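Local structure of protein (hdlp (histone deacetylase-like protein)) (1C3P) at residues 130-135 / 140-145; 108-113 / 144-149; 63-68 / 84-89. The protein is a bacterial homologue of histone deacetylases that binds zinc and probably shares their deacetylase activity. All blocks are in the same frame, centred on the assembly; numbering follows the deposited sequence.

In the fold
Interaction 1 sits at the middle of the three and reaches the zinc site, which holds no metal in this model: the side chain of His131 lies about 3 Å from that of Asp168, and His132 about 4 Å from His170. The second segment of interaction 2 takes over where interaction 1 ends, sharing Ile144 and Asn145, centres about 11 Å apart; it packs the start of helix 146-156 against helix 98-118. Interaction 3 lies farther out, its centre about 12 Å from that of interaction 1 and about 19 Å from that of interaction 2. It joins interaction 1 by a probable hydrogen bond, Tyr65 OH to Tyr143 O at 2.6 Å, and by Ile88 on the Tyr143 ring.

Interaction 1 of 3, residues 130-135 / 140-145; sequences MHHAFK and GFCYIN
Ala133 and Asn145 are joined by a hydrogen bond between these two pieces of one long loop. Asn145 ND2 donates to Ala133 O at 2.8 Å along a nearly straight line (172° at the hydrogen), and the bond lies in the carbonyl plane of Ala133 as well as in the amide plane of Asn145. With CG anti to the backbone N (chi1 -165°), the amide of Asn145, the N-cap residue of helix 146-156, reaches back to residues 130-135. Two weak hydrogen bonds follow: His132 N to Cys142 SG at 3.7 Å, and His132 ND1, at the edge of the imidazole, to Gly140 O at 3.4 Å. Asn145 CA adds a C-H...O contact to Met130 O, 3.3 Å long.

The apolar part centres on Cys142. Its SG lies 3.8 Å from Met130 CB, and its CB packs on Ala133 CB and covers Ala133 N, a buried amide with no partner in the model. The Ala133 methyl also rests against the backbone at Tyr143 and Ile144. Gly140 fits tightly beside His132: a CB there would run into ND1, and its phi is positive.

Beyond the contact, His131 NE2 makes a weak hydrogen bond to Asp168 OD2, a zinc ligand, and the His132 ring meets Phe198 edge-to-face. This turned-back loop with tandem histidines is a hallmark of the histone deacetylase active site.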
loop_
_atom_site.group_PDB
_atom_site.type_symbol
_atom_site.label_atom_id
_atom_site.label_comp_id
_atom_site.label_asym_id
_atom_site.label_seq_id
_atom_site.Cartn_x
_atom_site.Cartn_y
_atom_site.Cartn_z
ATOM N N MET A 130 -1.124 4.329 -2.973
ATOM C CA MET A 130 -0.724 4.347 -4.397
ATOM C C MET A 130 0.595 5.120 -4.425
ATOM O O MET A 130 0.683 6.246 -4.920
ATOM C CB MET A 130 -1.800 5.060 -5.213
ATOM C CG MET A 130 -3.159 4.384 -4.993
ATOM S SD MET A 130 -4.501 4.974 -6.016
ATOM C CE MET A 130 -3.934 4.390 -7.567
ATOM N N HIS A 131 1.630 4.440 -3.943
ATOM C CA HIS A 131 2.940 5.026 -3.714
ATOM C C HIS A 131 3.927 5.239 -4.843
ATOM O O HIS A 131 5.028 5.680 -4.585
ATOM C CB HIS A 131 3.641 4.229 -2.600
ATOM C CG HIS A 131 3.972 2.813 -2.960
ATOM N ND1 HIS A 131 3.716 2.264 -4.200
ATOM C CD2 HIS A 131 4.576 1.837 -2.237
ATOM C CE1 HIS A 131 4.148 1.013 -4.222
ATOM N NE2 HIS A 131 4.674 0.730 -3.045
ATOM N N HIS A 132 3.551 4.921 -6.073
ATOM C CA HIS A 132 4.475 5.094 -7.189
ATOM C C HIS A 132 4.345 6.401 -7.984
ATOM O O HIS A 132 5.310 6.818 -8.614
ATOM C CB HIS A 132 4.349 3.895 -8.149
ATOM C CG HIS A 132 4.967 2.635 -7.629
ATOM N ND1 HIS A 132 4.346 1.407 -7.704
ATOM C CD2 HIS A 132 6.177 2.409 -7.065
ATOM C CE1 HIS A 132 5.149 0.480 -7.207
ATOM N NE2 HIS A 132 6.265 1.062 -6.813
ATOM N N ALA A 133 3.184 7.055 -7.961
ATOM C CA ALA A 133 3.026 8.272 -8.769
ATOM C C ALA A 133 3.915 9.444 -8.356
ATOM O O ALA A 133 4.185 9.624 -7.183
ATOM C CB ALA A 133 1.566 8.717 -8.786
ATOM N N PHE A 134 4.372 10.214 -9.348
ATOM C CA PHE A 134 5.217 11.384 -9.128
ATOM C C PHE A 134 4.377 12.648 -9.195
ATOM O O PHE A 134 3.230 12.621 -9.657
ATOM C CB PHE A 134 6.340 11.437 -10.180
ATOM C CG PHE A 134 7.260 10.265 -10.115
ATOM C CD1 PHE A 134 7.274 9.312 -11.127
ATOM C CD2 PHE A 134 8.097 10.095 -9.013
ATOM C CE1 PHE A 134 8.118 8.195 -11.043
ATOM C CE2 PHE A 134 8.941 8.983 -8.920
ATOM C CZ PHE A 134 8.951 8.037 -9.935
ATOM N N LYS A 135 4.953 13.764 -8.753
ATOM C CA LYS A 135 4.227 15.019 -8.733
ATOM C C LYS A 135 3.508 15.349 -10.030
ATOM O O LYS A 135 2.352 15.793 -10.025
ATOM C CB LYS A 135 5.195 16.156 -8.347
ATOM C CG LYS A 135 4.600 17.558 -8.389
ATOM C CD LYS A 135 5.593 18.620 -7.866
ATOM C CE LYS A 135 5.695 18.664 -6.337
ATOM N NZ LYS A 135 4.511 19.292 -5.631
ATOM N N GLY A 140 4.174 3.052 -12.268
ATOM C CA GLY A 140 3.850 1.829 -11.546
ATOM C C GLY A 140 2.377 1.582 -11.277
ATOM O O GLY A 140 2.013 1.148 -10.178
ATOM N N PHE A 141 1.535 1.843 -12.274
ATOM C CA PHE A 141 0.088 1.643 -12.164
ATOM C C PHE A 141 -0.556 2.751 -11.353
ATOM O O PHE A 141 -1.763 2.749 -11.178
ATOM C CB PHE A 141 -0.279 0.345 -11.433
ATOM C CG PHE A 141 0.381 -0.899 -11.958
ATOM C CD1 PHE A 141 0.343 -2.073 -11.190
ATOM C CD2 PHE A 141 1.005 -0.931 -13.200
ATOM C CE1 PHE A 141 0.911 -3.243 -11.650
ATOM C CE2 PHE A 141 1.580 -2.114 -13.669
ATOM C CZ PHE A 141 1.529 -3.270 -12.891
ATOM N N CYS A 142 0.240 3.678 -10.828
ATOM C CA CYS A 142 -0.319 4.759 -10.024
ATOM C C CYS A 142 -0.391 6.094 -10.769
ATOM O O CYS A 142 0.565 6.478 -11.461
ATOM C CB CYS A 142 0.520 4.944 -8.753
ATOM S SG CYS A 142 0.634 3.467 -7.722
ATOM N N TYR A 143 -1.521 6.792 -10.615
ATOM C CA TYR A 143 -1.724 8.092 -11.247
ATOM C C TYR A 143 -1.729 9.221 -10.222
ATOM O O TYR A 143 -1.318 10.338 -10.529
ATOM C CB TYR A 143 -3.041 8.153 -12.025
ATOM C CG TYR A 143 -3.241 7.008 -12.994
ATOM C CD1 TYR A 143 -3.762 5.790 -12.562
ATOM C CD2 TYR A 143 -2.912 7.149 -14.345
ATOM C CE1 TYR A 143 -3.962 4.726 -13.461
ATOM C CE2 TYR A 143 -3.103 6.099 -15.247
ATOM C CZ TYR A 143 -3.632 4.892 -14.794
ATOM O OH TYR A 143 -3.871 3.863 -15.681
ATOM N N ILE A 144 -2.200 8.933 -9.010
ATOM C CA ILE A 144 -2.233 9.937 -7.954
ATOM C C ILE A 144 -1.552 9.321 -6.736
ATOM O O ILE A 144 -1.855 8.184 -6.363
ATOM C CB ILE A 144 -3.677 10.310 -7.613
ATOM C CG1 ILE A 144 -4.372 10.844 -8.878
ATOM C CG2 ILE A 144 -3.712 11.287 -6.442
ATOM C CD1 ILE A 144 -5.825 11.294 -8.683
ATOM N N ASN A 145 -0.629 10.058 -6.124
ATOM C CA ASN A 145 0.097 9.542 -4.961
ATOM C C ASN A 145 -0.652 9.953 -3.677
ATOM O O ASN A 145 -0.398 11.028 -3.131
ATOM C CB ASN A 145 1.518 10.125 -4.965
ATOM C CG ASN A 145 2.452 9.380 -4.033
ATOM O OD1 ASN A 145 2.155 9.200 -2.857
ATOM N ND2 ASN A 145 3.580 8.929 -4.563
#

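Interaction 2 of 3, residues 108-113 / 144-149; sequences GSTVQA and INNPAV. Unlike the reference sequence in segment 144-149: Asn146 (reference Asp).
The flat amide of Asn146 receives Thr110 from above its carbonyl plane: OG1 stands 37° out of that plane, off the lone-pair direction, and donates to Asn146 OD1 at 2.6 Å. The neighbouring amide is met in a similar way within its own segment: Asn145, at the N-cap of helix 146-156, accepts from Ala148 N with its OD1 (2.9 Å), the N-H again standing above the carbonyl plane.

Asn146 holds its CG between the backbone N and the carbonyl carbon (chi1 64°), which swings the amide out to meet helix 98-118. The two side chains cross at about a right angle, and Thr110 CB lies 4.0 Å from Asn146 CB. One residue on in helix 98-118 and about a turn on in helix 146-156, Val111 CG2 lies 4.4 Å from Val149 CG1. Leu292 of strand 290-292 lies against both Thr110 and Asn146, so this helix pair packs on the central parallel sheet of the deacetylase fold.

Thr110 OG1 takes a hydrogen bond from Asn125 ND2 and hands one on to Asn146 OD1. A valine in place of Thr110 would probably deprive Asn146 OD1 of one donor and Asn125 ND2 of an acceptor while the site stayed filled. With Gly129 N also donating to Asn146 OD1, this buried carbonyl oxygen is gripped by two donors.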
loop_
_atom_site.group_PDB
_atom_site.type_symbol
_atom_site.label_atom_id
_atom_site.label_comp_id
_atom_site.label_asym_id
_atom_site.label_seq_id
_atom_site.Cartn_x
_atom_site.Cartn_y
_atom_site.Cartn_z
ATOM N N GLY A 108 -9.202 10.560 -1.817
ATOM C CA GLY A 108 -10.075 11.230 -0.883
ATOM C C GLY A 108 -10.204 10.337 0.348
ATOM O O GLY A 108 -10.318 10.834 1.469
ATOM N N SER A 109 -10.178 9.017 0.144
ATOM C CA SER A 109 -10.297 8.062 1.253
ATOM C C SER A 109 -9.100 8.140 2.210
ATOM O O SER A 109 -9.204 7.832 3.413
ATOM C CB SER A 109 -10.463 6.639 0.702
ATOM O OG SER A 109 -11.670 6.522 -0.037
ATOM N N THR A 110 -7.950 8.538 1.681
ATOM C CA THR A 110 -6.772 8.698 2.516
ATOM C C THR A 110 -6.914 9.961 3.340
ATOM O O THR A 110 -6.517 9.976 4.501
ATOM C CB THR A 110 -5.495 8.730 1.673
ATOM O OG1 THR A 110 -5.197 7.387 1.269
ATOM C CG2 THR A 110 -4.321 9.346 2.463
ATOM N N VAL A 111 -7.494 11.014 2.760
ATOM C CA VAL A 111 -7.697 12.224 3.530
ATOM C C VAL A 111 -8.722 11.902 4.629
ATOM O O VAL A 111 -8.581 12.331 5.780
ATOM C CB VAL A 111 -8.201 13.405 2.648
ATOM C CG1 VAL A 111 -8.518 14.599 3.535
ATOM C CG2 VAL A 111 -7.129 13.797 1.633
ATOM N N GLN A 112 -9.748 11.126 4.287
ATOM C CA GLN A 112 -10.749 10.738 5.277
ATOM C C GLN A 112 -10.098 9.931 6.391
ATOM O O GLN A 112 -10.418 10.106 7.561
ATOM C CB GLN A 112 -11.866 9.921 4.628
ATOM C CG GLN A 112 -12.643 10.693 3.581
ATOM C CD GLN A 112 -13.706 9.857 2.928
ATOM O OE1 GLN A 112 -14.861 9.818 3.380
ATOM N NE2 GLN A 112 -13.325 9.155 1.869
ATOM N N ALA A 113 -9.198 9.023 6.035
ATOM C CA ALA A 113 -8.514 8.242 7.065
ATOM C C ALA A 113 -7.754 9.186 7.994
ATOM O O ALA A 113 -7.734 9.008 9.212
ATOM C CB ALA A 113 -7.549 7.262 6.435
ATOM N N ILE A 144 -2.200 8.933 -9.010
ATOM C CA ILE A 144 -2.233 9.937 -7.954
ATOM C C ILE A 144 -1.552 9.321 -6.736
ATOM O O ILE A 144 -1.855 8.184 -6.363
ATOM C CB ILE A 144 -3.677 10.310 -7.613
ATOM C CG1 ILE A 144 -4.372 10.844 -8.878
ATOM C CG2 ILE A 144 -3.712 11.287 -6.442
ATOM C CD1 ILE A 144 -5.825 11.294 -8.683
ATOM N N ASN A 145 -0.629 10.058 -6.124
ATOM C CA ASN A 145 0.097 9.542 -4.961
ATOM C C ASN A 145 -0.652 9.953 -3.677
ATOM O O ASN A 145 -0.398 11.028 -3.131
ATOM C CB ASN A 145 1.518 10.125 -4.965
ATOM C CG ASN A 145 2.452 9.380 -4.033
ATOM O OD1 ASN A 145 2.155 9.200 -2.857
ATOM N ND2 ASN A 145 3.580 8.929 -4.563
ATOM N N ASN A 146 -1.570 9.121 -3.180
ATOM C CA ASN A 146 -2.327 9.541 -1.992
ATOM C C ASN A 146 -1.425 9.660 -0.764
ATOM O O ASN A 146 -1.647 10.515 0.088
ATOM C CB ASN A 146 -3.552 8.641 -1.770
ATOM C CG ASN A 146 -3.187 7.216 -1.471
ATOM O OD1 ASN A 146 -3.200 6.808 -0.318
ATOM N ND2 ASN A 146 -2.831 6.450 -2.510
ATOM N N PRO A 147 -0.403 8.793 -0.636
ATOM C CA PRO A 147 0.431 9.011 0.555
ATOM C C PRO A 147 1.040 10.444 0.569
ATOM O O PRO A 147 1.097 11.097 1.626
ATOM C CB PRO A 147 1.506 7.940 0.417
ATOM C CG PRO A 147 0.718 6.790 -0.233
ATOM C CD PRO A 147 0.042 7.587 -1.363
ATOM N N ALA A 148 1.485 10.939 -0.591
ATOM C CA ALA A 148 2.091 12.284 -0.649
ATOM C C ALA A 148 1.045 13.372 -0.434
ATOM O O ALA A 148 1.318 14.380 0.215
ATOM C CB ALA A 148 2.819 12.502 -1.985
ATOM N N VAL A 149 -0.150 13.172 -0.973
ATOM C CA VAL A 149 -1.236 14.122 -0.770
ATOM C C VAL A 149 -1.515 14.147 0.725
ATOM O O VAL A 149 -1.632 15.221 1.331
ATOM C CB VAL A 149 -2.511 13.691 -1.523
ATOM C CG1 VAL A 149 -3.732 14.520 -1.077
ATOM C CG2 VAL A 149 -2.294 13.857 -3.012
#

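Interaction 3 of 3, residues 63-68 / 84-89; sequences EDYINT and EKYNIG
Tyr86 lays its side chain across helix 63-75, and each of its atoms finds a neighbour there. CB starts beside the Tyr65 ring, 4.0 Å from Tyr65 CD1. Next along, Tyr86 CD1 presses on Tyr65 CD1 at 3.4 Å; the rings slide past each other in opposite directions with their planes inclined at 35°. Tyr86 CE1 passes Tyr65 CA, while on the other flank CD2 touches Thr68 CG2 at 3.7 Å and CE2 comes within 3.3 Å of Thr68 OG1.

The contact joins the short helix 82-86 to helix 63-75 in a peripheral part of the deacetylase alpha/beta fold, away from the zinc site; Tyr65 OH reaches inward from here to Tyr143 O.

At its tip, Tyr86 OH gives a weak hydrogen bond to Asp64 OD1, 2.9 Å off and in the plane of the ring, with the carboxylate turned 84° to that plane. The other oxygen, Asp64 OD2, is hydrogen-bonded to Thr62 OG1. Thr68 OG1 donates to Asp64 O at 2.7 Å, and that oxygen also takes Thr68 N from the opposite face of its plane. Over the centre of one Tyr86 ring face sits Lys85 CG, 3.4 Å above it.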
loop_
_atom_site.group_PDB
_atom_site.type_symbol
_atom_site.label_atom_id
_atom_site.label_comp_id
_atom_site.label_asym_id
_atom_site.label_seq_id
_atom_site.Cartn_x
_atom_site.Cartn_y
_atom_site.Cartn_z
ATOM N N GLU A 63 -1.157 21.215 -11.416
ATOM C CA GLU A 63 -2.398 21.380 -12.153
ATOM C C GLU A 63 -2.439 20.823 -13.553
ATOM O O GLU A 63 -3.443 20.234 -13.945
ATOM C CB GLU A 63 -2.802 22.850 -12.220
ATOM C CG GLU A 63 -3.582 23.348 -11.041
ATOM C CD GLU A 63 -4.334 24.625 -11.369
ATOM O OE1 GLU A 63 -5.182 24.589 -12.290
ATOM O OE2 GLU A 63 -4.078 25.657 -10.711
ATOM N N ASP A 64 -1.369 21.030 -14.318
ATOM C CA ASP A 64 -1.332 20.547 -15.696
ATOM C C ASP A 64 -1.462 19.016 -15.738
ATOM O O ASP A 64 -2.142 18.465 -16.615
ATOM C CB ASP A 64 -0.032 20.955 -16.395
ATOM C CG ASP A 64 1.209 20.394 -15.706
ATOM O OD1 ASP A 64 2.277 20.321 -16.352
ATOM O OD2 ASP A 64 1.125 20.042 -14.511
ATOM N N TYR A 65 -0.798 18.339 -14.801
ATOM C CA TYR A 65 -0.851 16.876 -14.727
ATOM C C TYR A 65 -2.262 16.415 -14.346
ATOM O O TYR A 65 -2.822 15.552 -15.013
ATOM C CB TYR A 65 0.188 16.332 -13.713
ATOM C CG TYR A 65 0.088 14.831 -13.494
ATOM C CD1 TYR A 65 0.154 13.938 -14.572
ATOM C CD2 TYR A 65 -0.104 14.304 -12.211
ATOM C CE1 TYR A 65 0.024 12.554 -14.380
ATOM C CE2 TYR A 65 -0.236 12.921 -12.007
ATOM C CZ TYR A 65 -0.178 12.053 -13.088
ATOM O OH TYR A 65 -0.366 10.698 -12.891
ATOM N N ILE A 66 -2.832 16.998 -13.295
ATOM C CA ILE A 66 -4.175 16.630 -12.863
ATOM C C ILE A 66 -5.156 16.904 -13.985
ATOM O O ILE A 66 -5.990 16.054 -14.273
ATOM C CB ILE A 66 -4.611 17.417 -11.595
ATOM C CG1 ILE A 66 -3.726 17.012 -10.422
ATOM C CG2 ILE A 66 -6.087 17.144 -11.269
ATOM C CD1 ILE A 66 -3.868 15.521 -10.061
ATOM N N ASN A 67 -5.057 18.073 -14.630
ATOM C CA ASN A 67 -5.991 18.387 -15.714
ATOM C C ASN A 67 -5.883 17.389 -16.852
ATOM O O ASN A 67 -6.889 17.063 -17.496
ATOM C CB ASN A 67 -5.800 19.807 -16.265
ATOM C CG ASN A 67 -6.260 20.886 -15.291
ATOM O OD1 ASN A 67 -7.039 20.629 -14.381
ATOM N ND2 ASN A 67 -5.788 22.102 -15.498
ATOM N N THR A 68 -4.676 16.884 -17.084
ATOM C CA THR A 68 -4.471 15.912 -18.144
ATOM C C THR A 68 -5.157 14.590 -17.799
ATOM O O THR A 68 -5.753 13.952 -18.663
ATOM C CB THR A 68 -2.976 15.665 -18.406
ATOM O OG1 THR A 68 -2.370 16.890 -18.857
ATOM C CG2 THR A 68 -2.797 14.614 -19.480
ATOM N N GLU A 84 4.548 10.812 -23.488
ATOM C CA GLU A 84 5.923 11.178 -23.184
ATOM C C GLU A 84 6.082 12.004 -21.912
ATOM O O GLU A 84 6.926 11.710 -21.063
ATOM C CB GLU A 84 6.512 11.965 -24.347
ATOM C CG GLU A 84 5.569 13.020 -24.894
ATOM C CD GLU A 84 4.811 12.564 -26.147
ATOM O OE1 GLU A 84 5.189 13.040 -27.256
ATOM O OE2 GLU A 84 3.861 11.736 -26.024
ATOM N N LYS A 85 5.264 13.037 -21.796
ATOM C CA LYS A 85 5.312 13.948 -20.664
ATOM C C LYS A 85 4.762 13.440 -19.323
ATOM O O LYS A 85 5.365 13.675 -18.275
ATOM C CB LYS A 85 4.569 15.235 -21.035
ATOM C CG LYS A 85 4.412 16.227 -19.887
ATOM C CD LYS A 85 5.663 17.037 -19.645
ATOM C CE LYS A 85 5.803 18.110 -20.703
ATOM N NZ LYS A 85 4.612 19.004 -20.671
ATOM N N TYR A 86 3.634 12.742 -19.364
ATOM C CA TYR A 86 2.983 12.292 -18.134
ATOM C C TYR A 86 2.956 10.796 -17.904
ATOM O O TYR A 86 2.384 10.336 -16.903
ATOM C CB TYR A 86 1.558 12.828 -18.124
ATOM C CG TYR A 86 1.515 14.333 -18.212
ATOM C CD1 TYR A 86 2.029 15.123 -17.181
ATOM C CD2 TYR A 86 0.928 14.971 -19.310
ATOM C CE1 TYR A 86 1.955 16.513 -17.233
ATOM C CE2 TYR A 86 0.851 16.349 -19.375
ATOM C CZ TYR A 86 1.365 17.114 -18.329
ATOM O OH TYR A 86 1.286 18.476 -18.395
ATOM N N ASN A 87 3.545 10.048 -18.834
ATOM C CA ASN A 87 3.643 8.579 -18.739
ATOM C C ASN A 87 2.262 7.918 -18.757
ATOM O O ASN A 87 2.066 6.842 -18.180
ATOM C CB ASN A 87 4.394 8.198 -17.444
ATOM C CG ASN A 87 5.145 6.865 -17.551
ATOM O OD1 ASN A 87 5.630 6.319 -16.543
ATOM N ND2 ASN A 87 5.267 6.351 -18.763
ATOM N N ILE A 88 1.311 8.556 -19.437
ATOM C CA ILE A 88 -0.053 8.029 -19.539
ATOM C C ILE A 88 -0.321 7.355 -20.881
ATOM O O ILE A 88 0.149 7.829 -21.904
ATOM C CB ILE A 88 -1.084 9.180 -19.398
ATOM C CG1 ILE A 88 -1.017 9.747 -17.991
ATOM C CG2 ILE A 88 -2.493 8.674 -19.668
ATOM C CD1 ILE A 88 -1.330 8.721 -16.969
ATOM N N GLY A 89 -1.083 6.263 -20.872
ATOM C CA GLY A 89 -1.431 5.628 -22.131
ATOM C C GLY A 89 -0.822 4.280 -22.441
ATOM O O GLY A 89 -1.415 3.523 -23.208
#